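Local coordinates for protein malate dehydrogenase (Pyrococcus horikoshii, PDB 1V9N) that catalyses the NAD-dependent oxidation of (S)-malate to oxaloacetate, working as a homodimer of the LDH2/MDH2 family, at residues A[50-55]-A[128-133]; A[150-155]-A[190-195]; A[266-271]-A[276-281]. All coordinates share one frame; numbering follows the deposited sequence.

How the contacts relate
Contacts 1 and 2 both line the NADPH pocket, whereas contact 3 organises the loop that feeds strand 278-285. Contact 1 lies deepest, near the middle of the chain, and is held by a water, a little aliphatic packing and the cofactor itself. Contact 2 is only partly buried and almost wholly aliphatic across its segments. Contact 3, partly buried with several exposed residues, is the one with direct hydrogen bonds between its segments. They also join one another: Ser-54 packs on Gly-193 between contacts 1 and 2, the rings of Tyr-128 and His-280 stack between 1 and 3, and Asn-150 OD1 accepts from Cys-279 N between 2 and 3.

Contact 1 (A[50-55]-A[128-133]); sequences RGVESH and YGIAGY. With NDP (NADPH dihydro-nicotinamide-adenine-dinucleotide phosphate), chain B.
His-55 and Ile-130 are tied by a water and by the cofactor, with no direct hydrogen bond between 50-55 and 128-133. The water accepts from Ile-130 N at 2.8 Å and lies 3.0 Å from His-55 O, to which it probably donates. Beside this bridge the methyl CG2 of Ile-130 is the meeting point: it touches His-55 CB at 3.7 Å, comes obliquely to Val-52 CG1 at 4.0 Å, and rests on the ribose hydroxyl O3D of NADPH. It gets there because CG1 occupies the position between the backbone N and the carbonyl carbon (chi1 56°), which turns CG2 toward the other segment.

The cofactor lies against both segments. Ribose oxygen O4D sits over one face of the His-55 ring, offset toward the rim, and NE2 of His-55 comes to 3.0 Å from nicotinamide C2N. Ser-54 OG shares a hydrogen bond with His-55 ND1 that should limit rotation of that ring. Toward 128-133 the nicotinamide amide gives a proton from N7N to Gly-129 O, at 3.0 Å and 155°, while Ala-131 N donates to ribose O2D at 3.1 Å. Further along, Arg-50 NH2 reaches in its own plane to phosphate oxygen O2X at 3.1 Å, nearly straight at 167°; the same nitrogen bonds Gly-323 O, and Phe-327 makes a cation-pi contact with the guanidinium. NADPH is thus gripped at both its amide and its 2'-phosphate.

Gly-51 closes helix 34-49 with a Schellman motif, and 50-55 runs on from there toward helix 60-69. Ile-130 packs back on Met-46 and Ala-47 of helix 34-49, Ala-131 lies on Asp-184 of strand 181-185, and the chain then enters helix 132-139.

Contact 2 (A[150-155]-A[190-195]); sequences NSRPLV and VPIGKL. With NDP (NADPH dihydro-nicotinamide-adenine-dinucleotide phosphate), chain B.
Leu-154 and Ile-192 supply nearly all the aliphatic contact, their side chains crossing at about a right angle. The two methyls of the leucine straddle the isoleucine branch point: CD1 of Leu-154 presses on CG2 of Ile-192 at 3.4 Å, and Leu-154 CD2 lies equally close, 3.4 Å, to Ile-192 CG1. Both pairs are tighter than ordinary carbon contacts, and the leucine's chi2 of 149° departs from the usual staggered values, so the fit looks strained. Ile-192 carries CG1 anti to its backbone N (chi1 -169°), which offers both of its branches to the leucine. Replacing Leu-154 by an alanine would probably open a gap against Ile-192 and deprive the isoleucine of its main partner across this contact.

Of polar groups, the Arg-152 guanidinium comes nearest, with NH2 4.3 Å from Ile-192 CG2; it approaches obliquely and makes no polar bond across. Hydrogen bonds here stay inside a segment or go to neighbours. Lys-194 N donates to Pro-191 O at 3.0 Å and closes the turn that presents Ile-192, while Ser-151 OG is bonded to Thr-167 N.

Contacts with NADPH are made by van der Waals touch at each side. Pro-191 CG lies 3.3 Å from cofactor C5D, beside the diphosphate, and Ser-151 CB lies 3.5 Å from the carboxamide oxygen O7N.

Leu-165 pairs with both Leu-154 and Val-155, the arrangement of a classic beta bulge, and the bulge and the 190-195 turn meet as two loops beside the nicotinamide half of the dinucleotide pocket.

Contact 3 (A[266-271]-A[276-281]); sequences KYVKNT and SNVCHF
Val-268 lays its methyl CG1 obliquely against CG2 of Val-278, at 3.7 Å, and overlaps the backbone of Ser-276 and Asn-277 on the way. With CG1 anti to the backbone N (chi1 173°), the other methyl, CG2, is left to lie 3.9 Å from Asn-277 O.

The carbonyl of Ser-276 is the polar hub. Lys-269 N donates to Ser-276 O at 3.0 Å, along a lone pair in the carbonyl plane and fairly straight, at 158°. The same oxygen also lies 3.4 Å from Val-268 CA in a CA-H...O contact, so two adjacent residues of 266-271 converge on it. The serine hydroxyl works a little further along: Ser-276 OG is 2.7 Å from Asn-270 O and is also bonded to Glu-273 O, so its one proton cannot serve both at once. Ser-276 CB meanwhile packs on Lys-269 O at 3.4 Å. Ser-276 is thus the residue on which most of the contact converges, with its carbonyl bonded to Lys-269 N and its hydroxyl close to Asn-270 O.

Lys-269 sends its extended chain away from 276-281, and its NZ bonds Lys-274 O within the intervening loop. Asn-277, whose phi and psi are both positive, turns the chain into the strand and accepts a hydrogen bond from Asn-124 N at OD1. At the other end Lys-266 and Tyr-267 bond Glu-306 of the second subunit, so the loop also takes part in the dimer interface.

The result is a short connection closed by the Lys-269 to Ser-276 backbone bond, with the serine hydroxyl turned in toward the loop, just ahead of strand 278-285, the central strand of the seven-stranded mixed sheet, which runs antiparallel to both of its neighbours, 117-125 and 144-149.

Contact 1 (A[50-55]-A[128-133])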
loop_
_atom_site.group_PDB
_atom_site.type_symbol
_atom_site.label_atom_id
_atom_site.label_comp_id
_atom_site.label_asym_id
_atom_site.label_seq_id
_atom_site.Cartn_x
_atom_site.Cartn_y
_atom_site.Cartn_z
ATOM N N ARG A 50 6.693 12.926 17.745
ATOM C CA ARG A 50 5.876 11.732 17.558
ATOM C C ARG A 50 6.583 10.463 18.017
ATOM O O ARG A 50 6.036 9.365 17.913
ATOM C CB ARG A 50 5.468 11.583 16.088
ATOM C CG ARG A 50 4.601 12.714 15.544
ATOM C CD ARG A 50 4.030 12.336 14.166
ATOM N NE ARG A 50 3.063 11.243 14.272
ATOM C CZ ARG A 50 1.801 11.402 14.665
ATOM N NH1 ARG A 50 1.352 12.607 14.971
ATOM N NH2 ARG A 50 0.999 10.351 14.794
ATOM N N GLY A 51 7.808 10.609 18.513
ATOM C CA GLY A 51 8.542 9.453 18.990
ATOM C C GLY A 51 9.295 8.672 17.933
ATOM O O GLY A 51 9.571 7.485 18.116
ATOM N N VAL A 52 9.629 9.320 16.822
ATOM C CA VAL A 52 10.371 8.648 15.762
ATOM C C VAL A 52 11.818 9.135 15.813
ATOM O O VAL A 52 12.271 9.874 14.932
ATOM C CB VAL A 52 9.779 8.955 14.361
ATOM C CG1 VAL A 52 10.435 8.066 13.316
ATOM C CG2 VAL A 52 8.271 8.747 14.365
ATOM N N GLU A 53 12.534 8.718 16.856
ATOM C CA GLU A 53 13.928 9.108 17.060
ATOM C C GLU A 53 14.789 8.944 15.817
ATOM O O GLU A 53 15.553 9.838 15.461
ATOM C CB GLU A 53 14.551 8.292 18.198
ATOM C CG GLU A 53 13.990 8.592 19.576
ATOM C CD GLU A 53 14.714 7.826 20.669
ATOM O OE1 GLU A 53 14.639 6.580 20.676
ATOM O OE2 GLU A 53 15.363 8.473 21.518
ATOM N N SER A 54 14.663 7.795 15.162
ATOM C CA SER A 54 15.439 7.505 13.962
ATOM C C SER A 54 15.382 8.585 12.873
ATOM O O SER A 54 16.332 8.736 12.103
ATOM C CB SER A 54 15.003 6.158 13.378
ATOM O OG SER A 54 13.593 6.065 13.273
ATOM N N HIS A 55 14.290 9.342 12.813
ATOM C CA HIS A 55 14.165 10.381 11.791
ATOM C C HIS A 55 14.103 11.814 12.311
ATOM O O HIS A 55 13.721 12.725 11.581
ATOM C CB HIS A 55 12.947 10.094 10.906
ATOM C CG HIS A 55 13.113 8.881 10.046
ATOM N ND1 HIS A 55 13.128 7.601 10.558
ATOM C CD2 HIS A 55 13.366 8.759 8.722
ATOM C CE1 HIS A 55 13.389 6.742 9.588
ATOM N NE2 HIS A 55 13.539 7.419 8.464
ATOM N N TYR A 128 13.883 12.885 2.862
ATOM C CA TYR A 128 12.930 13.869 3.368
ATOM C C TYR A 128 12.294 13.632 4.741
ATOM O O TYR A 128 11.243 14.188 5.045
ATOM C CB TYR A 128 11.838 14.143 2.315
ATOM C CG TYR A 128 10.735 13.098 2.115
ATOM C CD1 TYR A 128 10.580 12.006 2.976
ATOM C CD2 TYR A 128 9.786 13.265 1.097
ATOM C CE1 TYR A 128 9.502 11.112 2.834
ATOM C CE2 TYR A 128 8.709 12.386 0.953
ATOM C CZ TYR A 128 8.569 11.315 1.824
ATOM O OH TYR A 128 7.472 10.480 1.706
ATOM N N GLY A 129 12.934 12.823 5.575
ATOM C CA GLY A 129 12.388 12.577 6.898
ATOM C C GLY A 129 11.183 11.657 6.904
ATOM O O GLY A 129 11.089 10.754 6.078
ATOM N N ILE A 130 10.254 11.878 7.832
ATOM C CA ILE A 130 9.075 11.020 7.913
ATOM C C ILE A 130 8.082 11.312 6.792
ATOM O O ILE A 130 7.804 12.470 6.479
ATOM C CB ILE A 130 8.364 11.144 9.290
ATOM C CG1 ILE A 130 7.997 12.597 9.575
ATOM C CG2 ILE A 130 9.274 10.614 10.399
ATOM C CD1 ILE A 130 7.284 12.780 10.895
ATOM N N ALA A 131 7.568 10.249 6.178
ATOM C CA ALA A 131 6.610 10.374 5.086
ATOM C C ALA A 131 5.289 10.973 5.577
ATOM O O ALA A 131 4.624 11.711 4.850
ATOM C CB ALA A 131 6.361 9.002 4.453
ATOM N N GLY A 132 4.921 10.664 6.817
ATOM C CA GLY A 132 3.669 11.173 7.361
ATOM C C GLY A 132 3.589 12.686 7.413
ATOM O O GLY A 132 2.499 13.264 7.410
ATOM N N TYR A 133 4.742 13.339 7.472
ATOM C CA TYR A 133 4.784 14.793 7.514
ATOM C C TYR A 133 4.086 15.415 6.301
ATOM O O TYR A 133 3.362 16.401 6.429
ATOM C CB TYR A 133 6.238 15.270 7.567
ATOM C CG TYR A 133 6.403 16.770 7.483
ATOM C CD1 TYR A 133 6.262 17.579 8.614
ATOM C CD2 TYR A 133 6.698 17.384 6.267
ATOM C CE1 TYR A 133 6.418 18.965 8.532
ATOM C CE2 TYR A 133 6.850 18.762 6.170
ATOM C CZ TYR A 133 6.711 19.546 7.301
ATOM O OH TYR A 133 6.872 20.905 7.190
HETATM P PA NDP B . 5.890 2.072 13.199
HETATM O O1A NDP B . 6.393 2.886 14.280
HETATM O O2A NDP B . 5.874 0.567 13.239
HETATM O O5B NDP B . 4.376 2.608 12.869
HETATM C C5B NDP B . 3.588 2.029 11.812
HETATM C C4B NDP B . 2.267 2.820 11.800
HETATM O O4B NDP B . 1.375 2.048 12.624
HETATM C C3B NDP B . 2.259 4.212 12.368
HETATM O O3B NDP B . 1.365 5.024 11.548
HETATM C C2B NDP B . 1.748 4.109 13.762
HETATM O O2B NDP B . 1.139 5.277 14.337
HETATM C C1B NDP B . 0.869 2.903 13.648
HETATM N N9A NDP B . 0.802 2.050 14.867
HETATM C C8A NDP B . 1.832 1.709 15.789
HETATM N N7A NDP B . 1.379 0.908 16.727
HETATM C C5A NDP B . 0.057 0.698 16.456
HETATM C C6A NDP B . -0.991 -0.063 17.065
HETATM N N6A NDP B . -0.746 -0.784 18.165
HETATM N N1A NDP B . -2.255 -0.055 16.515
HETATM C C2A NDP B . -2.516 0.678 15.384
HETATM N N3A NDP B . -1.596 1.422 14.734
HETATM C C4A NDP B . -0.317 1.392 15.323
HETATM O O3 NDP B . 6.518 2.434 11.805
HETATM P PN NDP B . 7.933 2.388 11.089
HETATM O O1N NDP B . 7.751 1.509 9.938
HETATM O O2N NDP B . 8.848 1.927 12.187
HETATM O O5D NDP B . 8.129 3.920 10.707
HETATM C C5D NDP B . 9.385 4.627 10.910
HETATM C C4D NDP B . 9.261 6.122 10.424
HETATM O O4D NDP B . 10.355 6.355 9.555
HETATM C C3D NDP B . 8.001 6.495 9.604
HETATM O O3D NDP B . 7.545 7.779 10.052
HETATM C C2D NDP B . 8.440 6.472 8.150
HETATM O O2D NDP B . 7.667 7.349 7.359
HETATM C C1D NDP B . 9.936 6.860 8.286
HETATM N N1N NDP B . 10.813 6.284 7.230
HETATM C C2N NDP B . 11.427 7.212 6.344
HETATM C C3N NDP B . 12.294 6.659 5.314
HETATM C C7N NDP B . 12.965 7.564 4.375
HETATM O O7N NDP B . 13.721 7.171 3.479
HETATM N N7N NDP B . 12.770 8.909 4.458
HETATM C C4N NDP B . 12.474 5.243 5.266
HETATM C C5N NDP B . 11.859 4.355 6.139
HETATM C C6N NDP B . 11.028 4.872 7.131
HETATM P P2B NDP B . 1.812 6.265 15.330
HETATM O O1X NDP B . 0.731 6.518 16.296
HETATM O O2X NDP B . 2.210 7.515 14.612
HETATM O O3X NDP B . 3.020 5.600 15.981
HETATM O O HOH W 1 11.424 13.466 9.879
#

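Contact 2 (A[150-155]-A[190-195])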
loop_
_atom_site.group_PDB
_atom_site.type_symbol
_atom_site.label_atom_id
_atom_site.label_comp_id
_atom_site.label_asym_id
_atom_site.label_seq_id
_atom_site.Cartn_x
_atom_site.Cartn_y
_atom_site.Cartn_z
ATOM N N ASN A 150 11.485 6.452 -1.911
ATOM C CA ASN A 150 12.359 5.300 -1.951
ATOM C C ASN A 150 13.564 5.692 -1.099
ATOM O O ASN A 150 13.586 6.784 -0.513
ATOM C CB ASN A 150 12.756 4.940 -3.393
ATOM C CG ASN A 150 13.475 6.057 -4.109
ATOM O OD1 ASN A 150 13.817 7.080 -3.519
ATOM N ND2 ASN A 150 13.720 5.861 -5.396
ATOM N N SER A 151 14.554 4.816 -1.000
ATOM C CA SER A 151 15.715 5.129 -0.181
ATOM C C SER A 151 16.912 4.273 -0.552
ATOM O O SER A 151 16.908 3.584 -1.572
ATOM C CB SER A 151 15.374 4.920 1.295
ATOM O OG SER A 151 15.070 3.558 1.554
ATOM N N ARG A 152 17.940 4.327 0.287
ATOM C CA ARG A 152 19.149 3.549 0.059
ATOM C C ARG A 152 18.809 2.073 0.181
ATOM O O ARG A 152 17.894 1.701 0.916
ATOM C CB ARG A 152 20.217 3.912 1.096
ATOM C CG ARG A 152 20.623 5.370 1.079
ATOM C CD ARG A 152 21.763 5.658 2.052
ATOM N NE ARG A 152 21.420 5.313 3.430
ATOM C CZ ARG A 152 21.756 4.174 4.026
ATOM N NH1 ARG A 152 22.459 3.258 3.369
ATOM N NH2 ARG A 152 21.386 3.947 5.281
ATOM N N PRO A 153 19.532 1.209 -0.545
ATOM C CA PRO A 153 19.255 -0.229 -0.463
ATOM C C PRO A 153 19.594 -0.765 0.928
ATOM O O PRO A 153 20.724 -0.627 1.399
ATOM C CB PRO A 153 20.148 -0.814 -1.557
ATOM C CG PRO A 153 21.303 0.150 -1.605
ATOM C CD PRO A 153 20.608 1.487 -1.511
ATOM N N LEU A 154 18.608 -1.372 1.582
ATOM C CA LEU A 154 18.791 -1.908 2.928
ATOM C C LEU A 154 18.026 -3.208 3.143
ATOM O O LEU A 154 18.278 -3.922 4.112
ATOM C CB LEU A 154 18.310 -0.888 3.967
ATOM C CG LEU A 154 19.077 0.419 4.187
ATOM C CD1 LEU A 154 18.114 1.518 4.608
ATOM C CD2 LEU A 154 20.149 0.210 5.237
ATOM N N VAL A 155 17.097 -3.517 2.240
ATOM C CA VAL A 155 16.269 -4.713 2.369
ATOM C C VAL A 155 16.550 -5.755 1.292
ATOM O O VAL A 155 16.868 -5.415 0.152
ATOM C CB VAL A 155 14.762 -4.338 2.325
ATOM C CG1 VAL A 155 13.896 -5.555 2.652
ATOM C CG2 VAL A 155 14.484 -3.207 3.298
ATOM N N VAL A 190 11.091 -3.126 9.958
ATOM C CA VAL A 190 11.500 -1.925 10.685
ATOM C C VAL A 190 12.465 -1.089 9.856
ATOM O O VAL A 190 13.073 -1.582 8.909
ATOM C CB VAL A 190 12.193 -2.270 12.026
ATOM C CG1 VAL A 190 11.260 -3.095 12.894
ATOM C CG2 VAL A 190 13.497 -3.025 11.767
ATOM N N PRO A 191 12.606 0.200 10.196
ATOM C CA PRO A 191 13.512 1.101 9.475
ATOM C C PRO A 191 14.940 0.833 9.932
ATOM O O PRO A 191 15.160 0.412 11.069
ATOM C CB PRO A 191 13.050 2.493 9.911
ATOM C CG PRO A 191 11.668 2.273 10.433
ATOM C CD PRO A 191 11.764 0.959 11.131
ATOM N N ILE A 192 15.913 1.069 9.058
ATOM C CA ILE A 192 17.302 0.850 9.443
ATOM C C ILE A 192 17.617 1.857 10.543
ATOM O O ILE A 192 18.334 1.553 11.494
ATOM C CB ILE A 192 18.270 1.065 8.258
ATOM C CG1 ILE A 192 19.665 0.564 8.634
ATOM C CG2 ILE A 192 18.336 2.539 7.885
ATOM C CD1 ILE A 192 19.716 -0.911 8.964
ATOM N N GLY A 193 17.052 3.052 10.407
ATOM C CA GLY A 193 17.267 4.094 11.390
ATOM C C GLY A 193 16.869 3.673 12.793
ATOM O O GLY A 193 17.252 4.323 13.763
ATOM N N LYS A 194 16.093 2.598 12.910
ATOM C CA LYS A 194 15.674 2.127 14.224
ATOM C C LYS A 194 16.848 1.506 14.962
ATOM O O LYS A 194 17.189 1.934 16.061
ATOM C CB LYS A 194 14.543 1.098 14.111
ATOM C CG LYS A 194 14.222 0.409 15.438
ATOM C CD LYS A 194 12.912 -0.367 15.399
ATOM C CE LYS A 194 11.710 0.572 15.395
ATOM N NZ LYS A 194 10.411 -0.166 15.424
ATOM N N LEU A 195 17.463 0.501 14.347
ATOM C CA LEU A 195 18.603 -0.191 14.943
ATOM C C LEU A 195 19.587 0.779 15.600
ATOM O O LEU A 195 20.457 1.347 14.937
ATOM C CB LEU A 195 19.321 -1.024 13.875
ATOM C CG LEU A 195 18.478 -2.118 13.213
ATOM C CD1 LEU A 195 19.289 -2.831 12.146
ATOM C CD2 LEU A 195 18.006 -3.100 14.269
HETATM P PA NDP B . 5.890 2.072 13.199
HETATM O O1A NDP B . 6.393 2.886 14.280
HETATM O O2A NDP B . 5.874 0.567 13.239
HETATM O O5B NDP B . 4.376 2.608 12.869
HETATM C C5B NDP B . 3.588 2.029 11.812
HETATM C C4B NDP B . 2.267 2.820 11.800
HETATM O O4B NDP B . 1.375 2.048 12.624
HETATM C C3B NDP B . 2.259 4.212 12.368
HETATM O O3B NDP B . 1.365 5.024 11.548
HETATM C C2B NDP B . 1.748 4.109 13.762
HETATM O O2B NDP B . 1.139 5.277 14.337
HETATM C C1B NDP B . 0.869 2.903 13.648
HETATM N N9A NDP B . 0.802 2.050 14.867
HETATM C C8A NDP B . 1.832 1.709 15.789
HETATM N N7A NDP B . 1.379 0.908 16.727
HETATM C C5A NDP B . 0.057 0.698 16.456
HETATM C C6A NDP B . -0.991 -0.063 17.065
HETATM N N6A NDP B . -0.746 -0.784 18.165
HETATM N N1A NDP B . -2.255 -0.055 16.515
HETATM C C2A NDP B . -2.516 0.678 15.384
HETATM N N3A NDP B . -1.596 1.422 14.734
HETATM C C4A NDP B . -0.317 1.392 15.323
HETATM O O3 NDP B . 6.518 2.434 11.805
HETATM P PN NDP B . 7.933 2.388 11.089
HETATM O O1N NDP B . 7.751 1.509 9.938
HETATM O O2N NDP B . 8.848 1.927 12.187
HETATM O O5D NDP B . 8.129 3.920 10.707
HETATM C C5D NDP B . 9.385 4.627 10.910
HETATM C C4D NDP B . 9.261 6.122 10.424
HETATM O O4D NDP B . 10.355 6.355 9.555
HETATM C C3D NDP B . 8.001 6.495 9.604
HETATM O O3D NDP B . 7.545 7.779 10.052
HETATM C C2D NDP B . 8.440 6.472 8.150
HETATM O O2D NDP B . 7.667 7.349 7.359
HETATM C C1D NDP B . 9.936 6.860 8.286
HETATM N N1N NDP B . 10.813 6.284 7.230
HETATM C C2N NDP B . 11.427 7.212 6.344
HETATM C C3N NDP B . 12.294 6.659 5.314
HETATM C C7N NDP B . 12.965 7.564 4.375
HETATM O O7N NDP B . 13.721 7.171 3.479
HETATM N N7N NDP B . 12.770 8.909 4.458
HETATM C C4N NDP B . 12.474 5.243 5.266
HETATM C C5N NDP B . 11.859 4.355 6.139
HETATM C C6N NDP B . 11.028 4.872 7.131
HETATM P P2B NDP B . 1.812 6.265 15.330
HETATM O O1X NDP B . 0.731 6.518 16.296
HETATM O O2X NDP B . 2.210 7.515 14.612
HETATM O O3X NDP B . 3.020 5.600 15.981
#

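Contact 3 (A[266-271]-A[276-281])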
loop_
_atom_site.group_PDB
_atom_site.type_symbol
_atom_site.label_atom_id
_atom_site.label_comp_id
_atom_site.label_asym_id
_atom_site.label_seq_id
_atom_site.Cartn_x
_atom_site.Cartn_y
_atom_site.Cartn_z
ATOM N N LYS A 266 18.253 0.617 -5.235
ATOM C CA LYS A 266 19.610 0.126 -5.407
ATOM C C LYS A 266 20.599 1.227 -5.782
ATOM O O LYS A 266 21.751 1.202 -5.358
ATOM C CB LYS A 266 19.633 -0.977 -6.470
ATOM C CG LYS A 266 21.006 -1.591 -6.689
ATOM C CD LYS A 266 20.974 -2.626 -7.795
ATOM C CE LYS A 266 22.382 -3.125 -8.119
ATOM N NZ LYS A 266 22.363 -4.103 -9.243
ATOM N N TYR A 267 20.145 2.207 -6.559
ATOM C CA TYR A 267 21.023 3.281 -6.999
ATOM C C TYR A 267 20.907 4.610 -6.264
ATOM O O TYR A 267 21.525 5.596 -6.661
ATOM C CB TYR A 267 20.853 3.477 -8.505
ATOM C CG TYR A 267 21.277 2.244 -9.269
ATOM C CD1 TYR A 267 22.626 1.969 -9.488
ATOM C CD2 TYR A 267 20.335 1.307 -9.698
ATOM C CE1 TYR A 267 23.030 0.786 -10.111
ATOM C CE2 TYR A 267 20.727 0.121 -10.320
ATOM C CZ TYR A 267 22.073 -0.133 -10.522
ATOM O OH TYR A 267 22.467 -1.305 -11.123
ATOM N N VAL A 268 20.128 4.634 -5.189
ATOM C CA VAL A 268 19.977 5.844 -4.391
ATOM C C VAL A 268 21.231 5.965 -3.516
ATOM O O VAL A 268 21.578 5.027 -2.799
ATOM C CB VAL A 268 18.718 5.757 -3.485
ATOM C CG1 VAL A 268 18.664 6.947 -2.536
ATOM C CG2 VAL A 268 17.456 5.706 -4.350
ATOM N N LYS A 269 21.903 7.113 -3.582
ATOM C CA LYS A 269 23.128 7.358 -2.812
ATOM C C LYS A 269 22.852 8.080 -1.499
ATOM O O LYS A 269 21.766 8.631 -1.293
ATOM C CB LYS A 269 24.105 8.226 -3.612
ATOM C CG LYS A 269 24.459 7.737 -5.003
ATOM C CD LYS A 269 25.381 8.763 -5.661
ATOM C CE LYS A 269 25.595 8.492 -7.137
ATOM N NZ LYS A 269 26.411 9.579 -7.770
ATOM N N ASN A 270 23.853 8.095 -0.620
ATOM C CA ASN A 270 23.727 8.779 0.664
ATOM C C ASN A 270 23.602 10.274 0.401
ATOM O O ASN A 270 24.015 10.761 -0.648
ATOM C CB ASN A 270 24.950 8.510 1.544
ATOM C CG ASN A 270 25.096 7.046 1.905
ATOM O OD1 ASN A 270 25.437 6.214 1.060
ATOM N ND2 ASN A 270 24.827 6.718 3.164
ATOM N N THR A 271 23.036 10.991 1.362
ATOM C CA THR A 271 22.823 12.432 1.253
ATOM C C THR A 271 24.062 13.264 0.912
ATOM O O THR A 271 23.972 14.214 0.138
ATOM C CB THR A 271 22.217 12.992 2.556
ATOM O OG1 THR A 271 21.017 12.275 2.872
ATOM C CG2 THR A 271 21.885 14.480 2.394
ATOM N N SER A 276 22.160 12.050 -5.200
ATOM C CA SER A 276 21.610 10.972 -4.374
ATOM C C SER A 276 20.417 10.362 -5.107
ATOM O O SER A 276 20.179 9.155 -5.051
ATOM C CB SER A 276 21.157 11.497 -3.016
ATOM O OG SER A 276 22.254 12.007 -2.277
ATOM N N ASN A 277 19.676 11.229 -5.786
ATOM C CA ASN A 277 18.514 10.854 -6.574
ATOM C C ASN A 277 17.414 10.129 -5.796
ATOM O O ASN A 277 16.905 9.096 -6.230
ATOM C CB ASN A 277 18.964 10.026 -7.785
ATOM C CG ASN A 277 18.076 10.235 -9.006
ATOM O OD1 ASN A 277 17.212 11.114 -9.020
ATOM N ND2 ASN A 277 18.296 9.430 -10.045
ATOM N N VAL A 278 17.057 10.665 -4.633
ATOM C CA VAL A 278 15.970 10.088 -3.857
ATOM C C VAL A 278 14.724 10.578 -4.593
ATOM O O VAL A 278 14.688 11.723 -5.052
ATOM C CB VAL A 278 15.935 10.621 -2.409
ATOM C CG1 VAL A 278 14.730 10.050 -1.684
ATOM C CG2 VAL A 278 17.211 10.236 -1.676
ATOM N N CYS A 279 13.720 9.720 -4.727
ATOM C CA CYS A 279 12.501 10.103 -5.428
ATOM C C CYS A 279 11.287 9.985 -4.513
ATOM O O CYS A 279 11.263 9.146 -3.615
ATOM C CB CYS A 279 12.325 9.234 -6.677
ATOM S SG CYS A 279 13.693 9.396 -7.896
ATOM N N HIS A 280 10.284 10.829 -4.743
ATOM C CA HIS A 280 9.084 10.822 -3.913
ATOM C C HIS A 280 7.801 10.754 -4.734
ATOM O O HIS A 280 7.787 11.081 -5.922
ATOM C CB HIS A 280 9.006 12.090 -3.053
ATOM C CG HIS A 280 10.313 12.529 -2.470
ATOM N ND1 HIS A 280 11.131 11.689 -1.743
ATOM C CD2 HIS A 280 10.920 13.739 -2.465
ATOM C CE1 HIS A 280 12.183 12.364 -1.318
ATOM N NE2 HIS A 280 12.080 13.611 -1.742
ATOM N N PHE A 281 6.725 10.343 -4.073
ATOM C CA PHE A 281 5.400 10.241 -4.681
ATOM C C PHE A 281 4.434 10.968 -3.745
ATOM O O PHE A 281 4.436 10.723 -2.541
ATOM C CB PHE A 281 4.974 8.772 -4.804
ATOM C CG PHE A 281 3.565 8.583 -5.311
ATOM C CD1 PHE A 281 3.296 8.560 -6.675
ATOM C CD2 PHE A 281 2.504 8.444 -4.418
ATOM C CE1 PHE A 281 1.992 8.401 -7.149
ATOM C CE2 PHE A 281 1.194 8.284 -4.877
ATOM C CZ PHE A 281 0.939 8.262 -6.249
#